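Local coordinates for protein aryl acylamidase (bacterium CSBL00001, PDB 4YJ6) that probably hydrolyses aryl acylamides and belongs to the amidase signature enzyme family, at residues Gln40-Gly44 / Leu45-Val49; Ala52-Glu55 / Ala56-Lys59. One frame throughout, in Å; residues are numbered along the deposited sequence.

How the interactions relate
The two contacts come one after the other along the chain, with centres about 19 Å apart and on the same side of the chain's centre. Interaction 1 is the C-terminal end of helix 27-45 and the turn that leads into strand 48-51; interaction 2 is the first turns of helix 53-69, which follows that strand. Strand 48-51 is an outermost strand of a three-stranded mixed sheet and runs antiparallel to strand 126-131. Side chains of 52-59 rest on helix 27-45 and on strand 126-131, and the helix-strand-helix unit thus folds back on itself. Apart from adjoining in sequence, the two contacts do not touch. Both lie within the amidase family region.

Interaction 1 (Gln40-Gly44 / Leu45-Val49); sequences QRDPG and LNAVV
Asp-42 OD2 is gripped by a backbone N-H and a water where helix 27-45 gives way to strand 48-51. Val-48 N meets Asp-42 OD2 at 3.2 Å, on the syn side but 31° out of the carboxylate plane. The water bridges Asp-42 OD2 and Val-48 O, tying the acid to both polar backbone atoms of that residue. The other oxygen, Asp-42 OD1, takes the N-H of the preceding residue through its syn lone pair, with Ala-47 N at 2.8 Å. CG of Asp-42 stands anti to the backbone N (chi1 -170°), which brings the carboxylate toward the backbone of Ala-47 and Val-48. An i to i+4 bond runs from Asn-46 N to Asp-42 O at 2.8 Å and is nearly straight (170°); Asn-46 itself has positive phi and is no longer helical. Val-48 CB lies 3.4 Å from Asp-42 OD2, and Val-48 CG2 also touches that oxygen, while Leu-170 of helix 165-172 touches both Asp-42 and Val-48. With an alanine at Asp-42, the N-H groups of Ala-47 and Val-48 would probably lose the carboxylate that accepts them, leaving the turn less firmly fixed. With its backbone and side chain both accepting, this one buried residue joins helix to strand, its negative charge probably stabilised by the N-H groups that converge on it.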
loop_
_atom_site.group_PDB
_atom_site.type_symbol
_atom_site.label_atom_id
_atom_site.label_comp_id
_atom_site.label_asym_id
_atom_site.label_seq_id
_atom_site.Cartn_x
_atom_site.Cartn_y
_atom_site.Cartn_z
ATOM N N GLN A 40 19.066 -12.828 -6.516
ATOM C CA GLN A 40 20.038 -12.010 -7.219
ATOM C C GLN A 40 19.884 -10.523 -6.862
ATOM O O GLN A 40 20.876 -9.812 -6.696
ATOM C CB GLN A 40 19.832 -12.166 -8.720
ATOM C CG GLN A 40 20.794 -11.316 -9.541
ATOM C CD GLN A 40 20.418 -11.228 -11.010
ATOM O OE1 GLN A 40 19.244 -11.294 -11.365
ATOM N NE2 GLN A 40 21.423 -11.059 -11.872
ATOM N N ARG A 41 18.636 -10.075 -6.728
ATOM C CA ARG A 41 18.332 -8.631 -6.728
ATOM C C ARG A 41 17.915 -8.099 -5.354
ATOM O O ARG A 41 18.140 -6.930 -5.039
ATOM C CB ARG A 41 17.229 -8.337 -7.756
ATOM C CG ARG A 41 17.654 -8.565 -9.206
ATOM C CD ARG A 41 16.592 -8.134 -10.182
ATOM N NE ARG A 41 16.518 -6.669 -10.273
ATOM C CZ ARG A 41 17.273 -5.934 -11.079
ATOM N NH1 ARG A 41 18.147 -6.521 -11.914
ATOM N NH2 ARG A 41 17.136 -4.619 -11.089
ATOM N N ASP A 42 17.366 -8.964 -4.506
ATOM C CA ASP A 42 16.871 -8.505 -3.213
ATOM C C ASP A 42 17.960 -8.228 -2.189
ATOM O O ASP A 42 17.724 -7.489 -1.272
ATOM C CB ASP A 42 15.822 -9.472 -2.625
ATOM C CG ASP A 42 15.118 -8.885 -1.392
ATOM O OD1 ASP A 42 14.532 -7.807 -1.529
ATOM O OD2 ASP A 42 15.206 -9.465 -0.305
ATOM N N PRO A 43 19.163 -8.817 -2.329
ATOM C CA PRO A 43 20.178 -8.460 -1.325
ATOM C C PRO A 43 20.359 -6.960 -1.128
ATOM O O PRO A 43 20.478 -6.542 0.018
ATOM C CB PRO A 43 21.466 -9.094 -1.882
ATOM C CG PRO A 43 20.953 -10.358 -2.535
ATOM C CD PRO A 43 19.623 -9.925 -3.198
ATOM N N GLY A 44 20.360 -6.164 -2.193
ATOM C CA GLY A 44 20.482 -4.724 -2.034
ATOM C C GLY A 44 19.204 -4.063 -1.525
ATOM O O GLY A 44 19.251 -3.147 -0.695
ATOM N N LEU A 45 18.066 -4.524 -2.024
ATOM C CA LEU A 45 16.779 -3.932 -1.656
ATOM C C LEU A 45 16.329 -4.261 -0.238
ATOM O O LEU A 45 15.706 -3.431 0.394
ATOM C CB LEU A 45 15.672 -4.404 -2.606
ATOM C CG LEU A 45 15.862 -4.168 -4.091
ATOM C CD1 LEU A 45 14.647 -4.806 -4.762
ATOM C CD2 LEU A 45 16.051 -2.662 -4.440
ATOM N N ASN A 46 16.579 -5.480 0.240
ATOM C CA ASN A 46 16.174 -5.911 1.572
ATOM C C ASN A 46 14.662 -5.778 1.719
ATOM O O ASN A 46 14.169 -5.262 2.722
ATOM C CB ASN A 46 16.919 -5.120 2.665
ATOM C CG ASN A 46 16.752 -5.699 4.068
ATOM O OD1 ASN A 46 16.785 -6.924 4.286
ATOM N ND2 ASN A 46 16.600 -4.807 5.054
ATOM N N ALA A 47 13.951 -6.281 0.715
ATOM C CA ALA A 47 12.486 -6.218 0.688
ATOM C C ALA A 47 11.844 -7.490 1.256
ATOM O O ALA A 47 10.768 -7.441 1.814
ATOM C CB ALA A 47 12.008 -5.977 -0.765
ATOM N N VAL A 48 12.510 -8.632 1.107
ATOM C CA VAL A 48 11.920 -9.915 1.518
ATOM C C VAL A 48 12.321 -10.259 2.942
ATOM O O VAL A 48 13.499 -10.177 3.292
ATOM C CB VAL A 48 12.343 -11.032 0.522
ATOM C CG1 VAL A 48 11.832 -12.415 0.985
ATOM C CG2 VAL A 48 11.855 -10.701 -0.876
ATOM N N VAL A 49 11.351 -10.610 3.778
ATOM C CA VAL A 49 11.639 -10.971 5.150
ATOM C C VAL A 49 11.319 -12.434 5.469
ATOM O O VAL A 49 11.737 -12.940 6.514
ATOM C CB VAL A 49 10.907 -10.046 6.155
ATOM C CG1 VAL A 49 11.378 -8.612 5.947
ATOM C CG2 VAL A 49 9.370 -10.148 6.006
HETATM O O HOH W 1 16.068 -9.564 2.323
#

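Interaction 2 (Ala52-Glu55 / Ala56-Lys59)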
loop_
_atom_site.group_PDB
_atom_site.type_symbol
_atom_site.label_atom_id
_atom_site.label_comp_id
_atom_site.label_asym_id
_atom_site.label_seq_id
_atom_site.Cartn_x
_atom_site.Cartn_y
_atom_site.Cartn_z
ATOM N N ALA A 52 9.093 -18.518 1.235
ATOM C CA ALA A 52 8.260 -19.730 1.286
ATOM C C ALA A 52 8.452 -20.505 -0.022
ATOM O O ALA A 52 7.489 -20.911 -0.688
ATOM C CB ALA A 52 6.777 -19.368 1.472
ATOM N N TYR A 53 9.705 -20.738 -0.357
ATOM C CA TYR A 53 10.013 -21.261 -1.668
ATOM C C TYR A 53 9.455 -22.671 -1.844
ATOM O O TYR A 53 8.897 -23.009 -2.893
ATOM C CB TYR A 53 11.523 -21.267 -1.876
ATOM C CG TYR A 53 12.163 -19.909 -2.005
ATOM C CD1 TYR A 53 11.392 -18.742 -2.114
ATOM C CD2 TYR A 53 13.547 -19.789 -2.046
ATOM C CE1 TYR A 53 12.013 -17.495 -2.292
ATOM C CE2 TYR A 53 14.158 -18.548 -2.218
ATOM C CZ TYR A 53 13.378 -17.412 -2.333
ATOM O OH TYR A 53 13.980 -16.175 -2.495
ATOM N N ASP A 54 9.607 -23.536 -0.845
ATOM C CA ASP A 54 9.131 -24.903 -1.073
ATOM C C ASP A 54 7.610 -24.946 -1.180
ATOM O O ASP A 54 7.059 -25.711 -1.967
ATOM C CB ASP A 54 9.614 -25.866 0.036
ATOM C CG ASP A 54 11.042 -26.337 -0.182
ATOM O OD1 ASP A 54 11.643 -26.014 -1.232
ATOM O OD2 ASP A 54 11.561 -27.041 0.714
ATOM N N GLU A 55 6.918 -24.085 -0.432
ATOM C CA GLU A 55 5.475 -24.081 -0.531
ATOM C C GLU A 55 5.060 -23.687 -1.934
ATOM O O GLU A 55 4.124 -24.264 -2.507
ATOM C CB GLU A 55 4.851 -23.104 0.465
ATOM C CG GLU A 55 3.339 -23.239 0.491
ATOM C CD GLU A 55 2.667 -22.288 1.443
ATOM O OE1 GLU A 55 2.787 -22.513 2.670
ATOM O OE2 GLU A 55 2.043 -21.316 0.963
ATOM N N ALA A 56 5.708 -22.644 -2.449
ATOM C CA ALA A 56 5.433 -22.193 -3.784
ATOM C C ALA A 56 5.723 -23.294 -4.790
ATOM O O ALA A 56 4.955 -23.448 -5.743
ATOM C CB ALA A 56 6.224 -20.957 -4.107
ATOM N N ARG A 57 6.808 -24.051 -4.589
ATOM C CA ARG A 57 7.137 -25.178 -5.507
ATOM C C ARG A 57 6.061 -26.252 -5.481
ATOM O O ARG A 57 5.689 -26.810 -6.534
ATOM C CB ARG A 57 8.497 -25.806 -5.156
ATOM C CG ARG A 57 9.663 -24.863 -5.397
ATOM C CD ARG A 57 10.963 -25.442 -4.833
ATOM N NE ARG A 57 12.130 -24.708 -5.322
ATOM C CZ ARG A 57 13.095 -24.224 -4.558
ATOM N NH1 ARG A 57 13.047 -24.348 -3.238
ATOM N NH2 ARG A 57 14.100 -23.573 -5.118
ATOM N N GLU A 58 5.553 -26.548 -4.283
ATOM C CA GLU A 58 4.475 -27.525 -4.119
ATOM C C GLU A 58 3.226 -27.071 -4.817
ATOM O O GLU A 58 2.598 -27.829 -5.558
ATOM C CB GLU A 58 4.161 -27.727 -2.626
ATOM C CG GLU A 58 5.332 -28.301 -1.863
ATOM C CD GLU A 58 5.060 -28.323 -0.374
ATOM O OE1 GLU A 58 4.297 -29.235 0.072
ATOM O OE2 GLU A 58 5.591 -27.419 0.336
ATOM N N LYS A 59 2.886 -25.792 -4.629
ATOM C CA LYS A 59 1.687 -25.265 -5.260
ATOM C C LYS A 59 1.887 -25.260 -6.762
ATOM O O LYS A 59 0.954 -25.540 -7.501
ATOM C CB LYS A 59 1.386 -23.840 -4.798
ATOM C CG LYS A 59 1.011 -23.699 -3.316
ATOM C CD LYS A 59 -0.291 -24.359 -3.007
ATOM C CE LYS A 59 -0.703 -24.082 -1.543
ATOM N NZ LYS A 59 -2.174 -24.061 -1.449
#
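Arg-57 lies back along the first turn of helix 53-69, toward Tyr-53 and Asp-54. Arg-57 CB rests 3.5 Å from Asp-54 O. Next along the side chain, Arg-57 CG comes to 3.2 Å from Tyr-53 O, and the N-H of Arg-57 is bonded to this Tyr-53 carbonyl. CG is placed there by chi1 of -66°, anti to the residue's own carbonyl carbon, and from CG to NE the chain is extended. Arg-57 CD then passes 3.7 Å from Asp-54 OD1, and Arg-57 NH1 closes a salt bridge with Asp-54 OD1 at 3.0 Å. The carboxylate oxygen sits at the edge of the guanidinium, near its plane, and is met nearly along its C-O axis, although the two flat groups are turned 55° apart and the N-H to OD1 angle is a bent 146°. Tyr-53 CB comes obliquely to the guanidinium, 3.7 Å from Arg-57 NH1. The NE of Arg-57 forms a second salt bridge, with Glu-32 of helix 27-45, and Tyr-53 OH bonds Glu-39 of that helix. The regular i to i+4 backbone bonds begin with Ala-56 N to Ala-52 O at 3.0 Å, from the N-cap residue. Glu-55 reaches Lys-90 and Trp-93; Ala-56 packs on Val-31 and Leu-128. Arg-57 therefore shares its charge between an acid one turn back in its own helix and one on helix 27-45, which ties the start of helix 53-69 to its neighbour; the negative charge of Asp-54, close to the helix N-terminus, is probably also eased by the helix dipole.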